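Local coordinates for DNA processing protein DprA (Streptococcus pneumoniae, PDB 3UQZ) that binds single-stranded DNA, shields it from nucleases and helps load the recombinase RecA onto it during natural transformation, at residues I8-K13 against E54-I59; L16-I21 against A91-F96; G218-E223 against F245-S250; T233-M238 against H260-E265. One frame throughout, in Å; residues are numbered along the deposited sequence.

Contact 1: residues I8-K13 against E54-I59; sequences IYKLKK and ERYFQI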
# COMPACT_ATOMS: atom_id res chain seq x y z
N ILE A 8 0.60 -32.98 31.80
CA ILE A 8 1.14 -32.15 30.71
C ILE A 8 2.05 -31.07 31.34
O ILE A 8 3.21 -30.94 30.94
CB ILE A 8 0.02 -31.57 29.81
CG1 ILE A 8 -0.63 -32.68 28.93
CG2 ILE A 8 0.56 -30.45 28.94
CD1 ILE A 8 -1.99 -32.32 28.27
N TYR A 9 1.53 -30.36 32.37
CA TYR A 9 2.28 -29.35 33.12
C TYR A 9 3.52 -29.97 33.77
O TYR A 9 4.61 -29.39 33.66
CB TYR A 9 1.39 -28.67 34.17
CG TYR A 9 2.03 -27.47 34.84
CD1 TYR A 9 2.53 -26.41 34.08
CD2 TYR A 9 2.11 -27.37 36.23
CE1 TYR A 9 3.12 -25.30 34.69
CE2 TYR A 9 2.69 -26.26 36.84
CZ TYR A 9 3.19 -25.23 36.07
OH TYR A 9 3.77 -24.14 36.66
N LYS A 10 3.36 -31.16 34.40
CA LYS A 10 4.45 -31.90 35.04
C LYS A 10 5.56 -32.28 34.03
O LYS A 10 6.74 -32.24 34.39
CB LYS A 10 3.93 -33.12 35.81
CG LYS A 10 4.91 -33.67 36.84
CD LYS A 10 4.31 -34.81 37.63
CE LYS A 10 5.34 -35.48 38.50
NZ LYS A 10 4.79 -36.69 39.16
N LEU A 11 5.19 -32.60 32.76
CA LEU A 11 6.14 -32.92 31.68
C LEU A 11 6.94 -31.68 31.26
O LEU A 11 8.14 -31.79 31.01
CB LEU A 11 5.45 -33.56 30.46
CG LEU A 11 4.82 -34.95 30.65
CD1 LEU A 11 4.06 -35.37 29.42
CD2 LEU A 11 5.86 -36.00 30.96
N LYS A 12 6.29 -30.51 31.22
CA LYS A 12 6.92 -29.22 30.91
C LYS A 12 7.94 -28.89 32.02
O LYS A 12 9.06 -28.48 31.72
CB LYS A 12 5.87 -28.09 30.81
CG LYS A 12 5.44 -27.79 29.38
CD LYS A 12 4.43 -26.66 29.26
CE LYS A 12 4.49 -26.06 27.87
NZ LYS A 12 3.26 -25.32 27.54
N LYS A 13 7.57 -29.15 33.28
CA LYS A 13 8.41 -28.95 34.47
C LYS A 13 9.57 -29.94 34.57
O LYS A 13 10.55 -29.66 35.27
CB LYS A 13 7.55 -28.99 35.74
CG LYS A 13 6.71 -27.74 35.94
CD LYS A 13 7.45 -26.71 36.77
CE LYS A 13 6.90 -25.33 36.54
NZ LYS A 13 7.65 -24.32 37.32
N GLU A 54 14.53 -38.71 35.66
CA GLU A 54 15.11 -38.32 36.95
C GLU A 54 14.34 -37.11 37.46
O GLU A 54 13.72 -37.20 38.51
CB GLU A 54 16.61 -38.00 36.80
CG GLU A 54 17.34 -37.74 38.11
CD GLU A 54 18.77 -37.27 37.96
OE1 GLU A 54 18.98 -36.14 37.45
OE2 GLU A 54 19.69 -38.01 38.37
N ARG A 55 14.33 -36.02 36.66
CA ARG A 55 13.63 -34.75 36.96
C ARG A 55 12.15 -34.96 37.27
O ARG A 55 11.66 -34.36 38.23
CB ARG A 55 13.82 -33.75 35.82
CG ARG A 55 15.22 -33.15 35.76
CD ARG A 55 15.32 -32.03 34.75
NE ARG A 55 14.41 -30.93 35.05
CZ ARG A 55 14.29 -29.83 34.31
NH1 ARG A 55 15.04 -29.67 33.23
NH2 ARG A 55 13.43 -28.88 34.66
N TYR A 56 11.47 -35.84 36.51
CA TYR A 56 10.06 -36.17 36.73
C TYR A 56 9.84 -36.75 38.14
O TYR A 56 8.94 -36.31 38.86
CB TYR A 56 9.55 -37.15 35.65
CG TYR A 56 8.08 -37.49 35.78
CD1 TYR A 56 7.11 -36.82 35.03
CD2 TYR A 56 7.65 -38.49 36.65
CE1 TYR A 56 5.76 -37.14 35.14
CE2 TYR A 56 6.30 -38.81 36.78
CZ TYR A 56 5.36 -38.12 36.03
OH TYR A 56 4.03 -38.43 36.17
N PHE A 57 10.70 -37.71 38.54
CA PHE A 57 10.64 -38.35 39.85
C PHE A 57 10.96 -37.43 41.02
O PHE A 57 10.39 -37.61 42.10
CB PHE A 57 11.51 -39.62 39.89
CG PHE A 57 10.98 -40.74 39.03
CD1 PHE A 57 9.68 -41.23 39.21
CD2 PHE A 57 11.77 -41.33 38.07
CE1 PHE A 57 9.19 -42.25 38.40
CE2 PHE A 57 11.26 -42.34 37.25
CZ PHE A 57 10.00 -42.83 37.45
N GLN A 58 11.84 -36.42 40.80
CA GLN A 58 12.22 -35.45 41.83
C GLN A 58 11.13 -34.42 42.14
O GLN A 58 11.20 -33.74 43.17
CB GLN A 58 13.56 -34.79 41.51
CG GLN A 58 14.74 -35.75 41.64
CD GLN A 58 15.99 -35.30 40.92
OE1 GLN A 58 16.00 -34.32 40.17
NE2 GLN A 58 17.07 -36.03 41.14
N ILE A 59 10.11 -34.32 41.27
CA ILE A 59 9.00 -33.37 41.43
C ILE A 59 8.12 -33.68 42.64
O ILE A 59 7.61 -34.79 42.76
CB ILE A 59 8.19 -33.19 40.10
CG1 ILE A 59 8.98 -32.33 39.08
CG2 ILE A 59 6.80 -32.59 40.35
CD1 ILE A 59 8.56 -32.46 37.66
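Lys10 lies across the ring of Tyr56 where helices 5-13 and 49-58 of the sterile alpha motif (SAM) domain pack together, an example of how a lysine in a small helical bundle can serve as apolar filler along its length and as a charge at its end. The axes of the segments 8-13 and 54-58 approach to 9.5 Å, and their N-to-C directions differ by 120°. The dense part of the interface belongs to Lys10. With CG anti to the backbone N (chi1 -162°) and the rest of the chain extended, its aliphatic part runs at about a right angle to the Tyr56 side chain. CE sits over one ring face, 3.8 Å from the centroid of Tyr56, and forms a CH-pi contact. NZ, farther along, makes an off-centre cation-pi contact with the same ring, while its charge is paired with Asp61. The phenol group is held as well, since Tyr56 OH bonds to Glu7. From the other side of the lysine chain comes Ile59, whose CG2 lies 3.7 Å from Lys10 CE. Its CD1 reaches back along the chain to CG and the carbonyl oxygen of Lys10. Leu11 adds a lighter touch, with CD2 set obliquely to the Tyr56 ring.

Toward the solvent the packing thins. Arg55 is exposed and Lys13 partly so; the Lys13 chain bends away at chi2, and its amine pairs with Glu67 in helix 61-69. The polar link on this side is one weak hydrogen bond: Arg55 NH2 stands 3.0 Å from Lys13 O, with an N-H...O angle of just 120°.

Contact 2: residues L16-I21 against A91-F96; sequences LTNQQI and APVLLF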
# COMPACT_ATOMS: atom_id res chain seq x y z
N LEU A 16 10.50 -31.16 29.23
CA LEU A 16 10.01 -31.43 27.88
C LEU A 16 9.49 -30.16 27.22
O LEU A 16 8.78 -29.37 27.85
CB LEU A 16 8.92 -32.53 27.93
CG LEU A 16 9.31 -33.95 27.45
CD1 LEU A 16 10.71 -34.36 27.92
CD2 LEU A 16 8.27 -34.98 27.88
N THR A 17 9.89 -29.93 25.95
CA THR A 17 9.44 -28.77 25.17
C THR A 17 8.03 -29.02 24.68
O THR A 17 7.59 -30.17 24.62
CB THR A 17 10.37 -28.48 23.97
OG1 THR A 17 10.26 -29.54 23.03
CG2 THR A 17 11.80 -28.24 24.37
N ASN A 18 7.33 -27.94 24.30
CA ASN A 18 5.97 -28.01 23.75
C ASN A 18 5.91 -28.95 22.54
O ASN A 18 4.98 -29.75 22.46
CB ASN A 18 5.52 -26.62 23.36
CG ASN A 18 4.07 -26.56 23.06
OD1 ASN A 18 3.26 -26.34 23.96
ND2 ASN A 18 3.70 -26.77 21.79
N GLN A 19 6.89 -28.86 21.62
CA GLN A 19 6.95 -29.76 20.46
C GLN A 19 7.10 -31.21 20.91
O GLN A 19 6.43 -32.09 20.35
CB GLN A 19 8.07 -29.38 19.49
CG GLN A 19 7.59 -28.76 18.18
CD GLN A 19 6.56 -29.57 17.42
OE1 GLN A 19 6.58 -30.82 17.40
NE2 GLN A 19 5.64 -28.89 16.76
N GLN A 20 7.96 -31.47 21.93
CA GLN A 20 8.18 -32.81 22.47
C GLN A 20 6.89 -33.40 23.06
O GLN A 20 6.59 -34.57 22.78
CB GLN A 20 9.33 -32.84 23.47
CG GLN A 20 10.70 -32.72 22.81
CD GLN A 20 11.83 -32.41 23.76
OE1 GLN A 20 11.64 -31.92 24.89
NE2 GLN A 20 13.05 -32.66 23.30
N ILE A 21 6.11 -32.59 23.82
CA ILE A 21 4.82 -33.02 24.40
C ILE A 21 3.78 -33.27 23.30
O ILE A 21 3.00 -34.22 23.39
CB ILE A 21 4.34 -32.08 25.54
CG1 ILE A 21 5.37 -32.05 26.69
CG2 ILE A 21 2.94 -32.49 26.06
CD1 ILE A 21 5.47 -30.82 27.41
N ALA A 91 1.65 -25.72 18.12
CA ALA A 91 0.44 -25.25 18.80
C ALA A 91 0.61 -25.39 20.33
O ALA A 91 1.14 -26.41 20.78
CB ALA A 91 -0.76 -26.04 18.33
N PRO A 92 0.25 -24.37 21.15
CA PRO A 92 0.42 -24.50 22.61
C PRO A 92 -0.30 -25.74 23.12
O PRO A 92 -1.45 -26.00 22.79
CB PRO A 92 -0.19 -23.21 23.19
CG PRO A 92 -0.98 -22.64 22.10
CD PRO A 92 -0.35 -23.07 20.80
N VAL A 93 0.44 -26.56 23.85
CA VAL A 93 -0.06 -27.82 24.38
C VAL A 93 -0.96 -27.63 25.62
O VAL A 93 -1.92 -28.38 25.81
CB VAL A 93 1.12 -28.80 24.54
CG1 VAL A 93 1.60 -28.94 25.98
CG2 VAL A 93 0.83 -30.12 23.88
N LEU A 94 -0.69 -26.59 26.43
CA LEU A 94 -1.43 -26.24 27.63
C LEU A 94 -1.46 -24.71 27.79
O LEU A 94 -0.43 -24.07 27.64
CB LEU A 94 -0.79 -26.92 28.87
CG LEU A 94 -1.38 -26.64 30.27
CD1 LEU A 94 -2.61 -27.47 30.53
CD2 LEU A 94 -0.36 -26.90 31.35
N LEU A 95 -2.65 -24.15 28.08
CA LEU A 95 -2.86 -22.71 28.29
C LEU A 95 -3.61 -22.44 29.58
O LEU A 95 -4.69 -23.00 29.81
CB LEU A 95 -3.63 -22.03 27.12
CG LEU A 95 -2.88 -21.82 25.79
CD1 LEU A 95 -3.84 -21.54 24.67
CD2 LEU A 95 -1.86 -20.71 25.90
N PHE A 96 -3.04 -21.57 30.42
CA PHE A 96 -3.65 -21.10 31.66
C PHE A 96 -4.42 -19.85 31.30
O PHE A 96 -4.01 -19.12 30.39
CB PHE A 96 -2.60 -20.77 32.71
CG PHE A 96 -1.84 -21.97 33.20
CD1 PHE A 96 -2.36 -22.77 34.21
CD2 PHE A 96 -0.61 -22.30 32.65
CE1 PHE A 96 -1.64 -23.88 34.67
CE2 PHE A 96 0.10 -23.41 33.10
CZ PHE A 96 -0.42 -24.19 34.12
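Asn18 reaches from the first turn of helix 18-28 to the backbone around Pro92, showing how one carboxamide can read two peptide groups at once. Its CA-CB bond already aims at residues 91-96, and CG, turned anti to the backbone N (chi1 -168°), carries the amide up to that chain. CG itself is 3.7 Å from both Val93 N and Ala91 O, midway between the two polar groups its branches will take. On one branch, OD1 of Asn18 accepts from Val93 N at 2.8 Å, a fairly straight bond (159°) that arrives in the carbonyl plane on a lone pair. The same oxygen also rests against Val93 CB. On the other branch, ND2 of Asn18 donates to Ala91 O, again at 2.8 Å; this acceptor lies close to the plane of the Asn18 amide, although the nitrogen stands well above the carbonyl plane of Ala91. ND2 bonds to Asp90 OD1 too, and with three partners on the two branches the rotation of the amide is fixed.

The helix start that presents Asn18 is a capping box: Thr17, the N-cap, accepts from Gln20 N through OG1, and Gln20 OE1 accepts in return from Thr17 N. Through Asn18 and Ile21 this end of the helix packs the SAM domain against the Rossmann-like domain, just ahead of strand 94-99. One turn along the helix, Ile21 supplies the apolar half of the contact. Its CG2 meets Val93 CG1 and CG2, each at 3.8 Å, the two side chains crossing at about a right angle. Ile8 of helix 5-13 packs on Val93 as well.

Contact 3: residues G218-E223 against F245-S250; sequences GVIVAE and FAIPGS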
# COMPACT_ATOMS: atom_id res chain seq x y z
N GLY A 218 -7.23 -13.59 10.57
CA GLY A 218 -6.57 -12.40 10.04
C GLY A 218 -5.80 -11.62 11.07
O GLY A 218 -6.14 -11.65 12.26
N VAL A 219 -4.75 -10.91 10.62
CA VAL A 219 -3.89 -10.07 11.47
C VAL A 219 -3.89 -8.64 10.92
O VAL A 219 -3.62 -8.45 9.74
CB VAL A 219 -2.44 -10.62 11.62
CG1 VAL A 219 -1.61 -9.77 12.58
CG2 VAL A 219 -2.42 -12.08 12.05
N ILE A 220 -4.17 -7.65 11.77
CA ILE A 220 -4.15 -6.23 11.44
C ILE A 220 -2.82 -5.64 11.93
O ILE A 220 -2.50 -5.76 13.11
CB ILE A 220 -5.38 -5.46 12.00
CG1 ILE A 220 -6.69 -5.92 11.31
CG2 ILE A 220 -5.20 -3.93 11.88
CD1 ILE A 220 -7.99 -5.46 12.03
N VAL A 221 -2.03 -5.05 11.00
CA VAL A 221 -0.75 -4.39 11.29
C VAL A 221 -0.88 -2.89 11.21
O VAL A 221 -1.55 -2.36 10.32
CB VAL A 221 0.46 -4.82 10.43
CG1 VAL A 221 1.64 -5.23 11.31
CG2 VAL A 221 0.10 -5.87 9.39
N ALA A 222 -0.17 -2.20 12.09
CA ALA A 222 -0.09 -0.75 12.14
C ALA A 222 1.23 -0.38 12.75
O ALA A 222 1.60 -0.89 13.81
CB ALA A 222 -1.22 -0.19 12.98
N GLU A 223 1.96 0.49 12.05
CA GLU A 223 3.26 0.99 12.46
C GLU A 223 4.27 -0.12 12.76
O GLU A 223 4.85 -0.15 13.84
CB GLU A 223 3.16 2.05 13.59
CG GLU A 223 2.39 3.29 13.17
CD GLU A 223 2.76 4.59 13.85
OE1 GLU A 223 3.38 4.55 14.94
OE2 GLU A 223 2.39 5.66 13.31
N PHE A 245 -3.76 -7.63 7.10
CA PHE A 245 -4.37 -6.35 6.76
C PHE A 245 -3.47 -5.25 7.27
O PHE A 245 -3.38 -5.04 8.48
CB PHE A 245 -5.78 -6.24 7.38
CG PHE A 245 -6.69 -7.40 7.07
CD1 PHE A 245 -7.29 -7.52 5.82
CD2 PHE A 245 -6.96 -8.37 8.03
CE1 PHE A 245 -8.13 -8.60 5.53
CE2 PHE A 245 -7.80 -9.46 7.74
CZ PHE A 245 -8.37 -9.56 6.49
N ALA A 246 -2.75 -4.57 6.36
CA ALA A 246 -1.81 -3.53 6.75
C ALA A 246 -2.35 -2.12 6.60
O ALA A 246 -2.93 -1.78 5.56
CB ALA A 246 -0.51 -3.70 6.00
N ILE A 247 -2.19 -1.30 7.65
CA ILE A 247 -2.59 0.11 7.67
C ILE A 247 -1.39 0.93 7.16
O ILE A 247 -0.31 0.84 7.77
CB ILE A 247 -3.07 0.57 9.08
CG1 ILE A 247 -4.29 -0.25 9.57
CG2 ILE A 247 -3.37 2.08 9.09
CD1 ILE A 247 -4.53 -0.23 11.08
N PRO A 248 -1.54 1.71 6.06
CA PRO A 248 -0.40 2.49 5.56
C PRO A 248 -0.14 3.76 6.38
O PRO A 248 -0.95 4.15 7.22
CB PRO A 248 -0.79 2.83 4.12
CG PRO A 248 -2.29 2.86 4.14
CD PRO A 248 -2.74 1.91 5.22
N GLY A 249 1.01 4.36 6.13
CA GLY A 249 1.43 5.60 6.77
C GLY A 249 2.40 6.39 5.91
O GLY A 249 2.56 6.09 4.72
N SER A 250 3.06 7.39 6.53
CA SER A 250 4.06 8.24 5.90
C SER A 250 5.25 7.40 5.48
O SER A 250 5.58 6.44 6.17
CB SER A 250 4.52 9.32 6.88
OG SER A 250 5.72 9.95 6.48
O HOH W 1 0.88 2.14 9.90
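Ile220 and Phe245 face each other across neighbouring parallel strands and send their side chains to the same face of the sheet, where they cross obliquely. Phe245 has CG anti to its carbonyl carbon (chi1 -52°), which swings the ring back along the other strand: CB lies 4.0 Å from Ile220 CG1, while CE2 ends beside the backbone of Gly218, 3.9 Å from its CA. Farther on, Ile247 leans toward strand 218-222. Its CD1 fits between Ile220 CG2 and Ala222 CB, at 3.8 Å from each, so that Phe245, Ile220, Ile247 and Ala222 form one apolar surface, covered in part by helix 119-130. The opposite face is made by smaller groups, Val221 CG2 against Ala246 CB, and helix 257-264 lies over it.

These strands are the two arms of a beta-alpha-beta unit of the Rossmann fold, with helix 229-239 as the connection. Parallel pairing is plain in the backbone, where every second residue bonds to the two that flank its partner on the other strand; Ile220 turns its backbone to strand 108-113. Phe245 donates to Val219 O at 2.8 Å in a nearly straight bond and accepts from Val221 N; Val221 O then receives Ile247 N at 2.9 Å. Beyond this point the chains part, and a water takes over, accepting from Glu223 N and donating to Ile247 O. Ile251 of the second subunit packs on Ile247 nearby.

The chemistry implies a buried seam held by alternate backbone hydrogen bonds and one water bridge, with the side chains that meet across it adding apolar packing.

Contact 4: residues T233-M238 against H260-E265; sequences TCERAM and HHLIQE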
# COMPACT_ATOMS: atom_id res chain seq x y z
N THR A 233 5.74 -11.56 13.15
CA THR A 233 4.41 -12.14 13.45
C THR A 233 3.59 -12.26 12.15
O THR A 233 2.98 -13.30 11.91
CB THR A 233 3.70 -11.28 14.52
OG1 THR A 233 4.54 -11.17 15.67
CG2 THR A 233 2.37 -11.84 14.94
N CYS A 234 3.61 -11.21 11.30
CA CYS A 234 2.87 -11.14 10.03
C CYS A 234 3.45 -12.05 8.96
O CYS A 234 2.70 -12.70 8.23
CB CYS A 234 2.76 -9.71 9.54
SG CYS A 234 1.74 -8.66 10.61
N GLU A 235 4.78 -12.09 8.87
CA GLU A 235 5.46 -12.96 7.92
C GLU A 235 5.16 -14.43 8.26
O GLU A 235 4.83 -15.20 7.36
CB GLU A 235 6.97 -12.66 7.87
CG GLU A 235 7.28 -11.35 7.16
CD GLU A 235 8.75 -10.95 7.01
OE1 GLU A 235 9.54 -11.20 7.95
OE2 GLU A 235 9.08 -10.34 5.97
N ARG A 236 5.17 -14.79 9.56
CA ARG A 236 4.82 -16.15 10.00
C ARG A 236 3.30 -16.42 9.85
O ARG A 236 2.92 -17.55 9.53
CB ARG A 236 5.34 -16.43 11.43
CG ARG A 236 5.22 -17.90 11.90
CD ARG A 236 6.31 -18.80 11.34
NE ARG A 236 6.11 -20.21 11.68
CZ ARG A 236 5.48 -21.09 10.90
NH1 ARG A 236 4.98 -20.71 9.73
NH2 ARG A 236 5.35 -22.35 11.29
N ALA A 237 2.44 -15.38 10.03
CA ALA A 237 0.99 -15.51 9.84
C ALA A 237 0.67 -15.79 8.37
O ALA A 237 -0.24 -16.58 8.08
CB ALA A 237 0.27 -14.26 10.31
N MSE A 238 1.43 -15.18 7.44
CA MSE A 238 1.30 -15.37 6.00
C MSE A 238 1.71 -16.80 5.62
O MSE A 238 1.06 -17.42 4.77
CB MSE A 238 2.14 -14.33 5.25
CG MSE A 238 1.30 -13.36 4.43
SE MSE A 238 2.04 -11.55 4.26
CE MSE A 238 1.38 -11.14 2.52
N HIS A 260 4.30 -1.36 4.69
CA HIS A 260 4.50 -1.07 3.27
C HIS A 260 5.15 -2.24 2.56
O HIS A 260 4.70 -2.59 1.47
CB HIS A 260 5.30 0.24 3.09
CG HIS A 260 4.58 1.46 3.58
ND1 HIS A 260 5.27 2.62 3.85
CD2 HIS A 260 3.27 1.65 3.85
CE1 HIS A 260 4.36 3.49 4.27
NE2 HIS A 260 3.14 2.95 4.29
N HIS A 261 6.16 -2.87 3.19
CA HIS A 261 6.85 -4.04 2.66
C HIS A 261 5.85 -5.21 2.53
O HIS A 261 5.85 -5.88 1.50
CB HIS A 261 8.03 -4.42 3.57
CG HIS A 261 8.69 -5.72 3.21
ND1 HIS A 261 9.58 -5.81 2.15
CD2 HIS A 261 8.57 -6.93 3.79
CE1 HIS A 261 9.97 -7.08 2.11
NE2 HIS A 261 9.39 -7.79 3.08
N LEU A 262 4.98 -5.40 3.56
CA LEU A 262 3.97 -6.46 3.59
C LEU A 262 2.95 -6.30 2.45
O LEU A 262 2.63 -7.29 1.80
CB LEU A 262 3.25 -6.52 4.96
CG LEU A 262 4.01 -7.21 6.10
CD1 LEU A 262 3.54 -6.71 7.45
CD2 LEU A 262 3.89 -8.72 6.02
N ILE A 263 2.47 -5.05 2.21
CA ILE A 263 1.52 -4.72 1.13
C ILE A 263 2.15 -5.06 -0.22
O ILE A 263 1.49 -5.68 -1.06
CB ILE A 263 1.01 -3.26 1.22
CG1 ILE A 263 0.12 -3.07 2.45
CG2 ILE A 263 0.26 -2.85 -0.06
CD1 ILE A 263 -0.01 -1.63 2.94
N GLN A 264 3.44 -4.71 -0.41
CA GLN A 264 4.20 -4.99 -1.63
C GLN A 264 4.28 -6.50 -1.86
O GLN A 264 4.13 -6.95 -2.99
CB GLN A 264 5.60 -4.38 -1.56
CG GLN A 264 5.62 -2.86 -1.66
CD GLN A 264 6.99 -2.26 -1.47
OE1 GLN A 264 7.86 -2.78 -0.76
NE2 GLN A 264 7.19 -1.09 -2.06
N GLU A 265 4.46 -7.26 -0.76
CA GLU A 265 4.56 -8.72 -0.76
C GLU A 265 3.22 -9.48 -0.88
O GLU A 265 3.22 -10.71 -0.93
CB GLU A 265 5.38 -9.21 0.45
CG GLU A 265 6.87 -8.89 0.38
CD GLU A 265 7.65 -9.45 -0.79
OE1 GLU A 265 7.37 -10.60 -1.22
OE2 GLU A 265 8.57 -8.75 -1.28
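In the helical layer that flanks one face of the Rossmann sheet, helix 229-239 runs nearly parallel to helix 257-264, and Leu262 bridges the two. Over residues 233-238 and 260-264 the axes are 11.4 Å apart and inclined by 19°, a wide spacing, bridged here by side chains. Leu262 does most of this work, with its two methyls spread over residues one helical turn apart: CD1 lies 3.7 Å from Cys234 CB, and CD2 lies 3.8 Å from the selenium of Met238, which is present as selenomethionine. Cys234 CB is also close to CD2, so the isobutyl fork straddles it. The Met238 chain, bent at chi2 and chi3, goes on past Leu262 until CE comes 3.9 Å from Glu265 O, at the end of the second helix.

Below the apolar strip, toward the sheet, Cys234 and Leu262 both rest on Val221. On the partly exposed side polar groups approach without bonding. Glu235, extended beyond CG, brings OE2 to the edge of the His261 ring, near its plane. At 3.9 Å, Glu235 OE2 and His261 NE2 are too far apart to bond, and carboxylate and ring are turned 73° apart; any attraction is probably electrostatic and modest. Glu265 CG lies over one face of that imidazole.

Away from this interface, Gln264 NE2 bonds to Leu269 O and Asp275 OD2 of the second subunit, which ties the second helix into the dimer. Side-by-side helices following parallel strands, seated on one face of the sheet through small and branched apolar residues, are typical of the alpha/beta layers of a Rossmann fold.

Overall arrangement
The four contacts form two pairs, with contacts 1 and 2 across the chain's centre from contact 3; contact 2 nonetheless comes within about 8 Å of contact 4 at the nearest atoms. Contacts 1 and 2, with centres 13 Å apart, share helix 5-13 as go-between: Leu11 O probably accepts a hydrogen bond from Leu16 N, and Tyr9 packs on Phe96 of strand 94-99. Contacts 3 and 4 lie 10 Å apart between centres, their segments alternating along the chain, and Gly249 N meets His260 NE2. Both reach the second subunit, in a protein whose dimerization is crucial for RecA loading. Contacts 2 and 3 both reach the same sheet, although their centres are 30 Å apart.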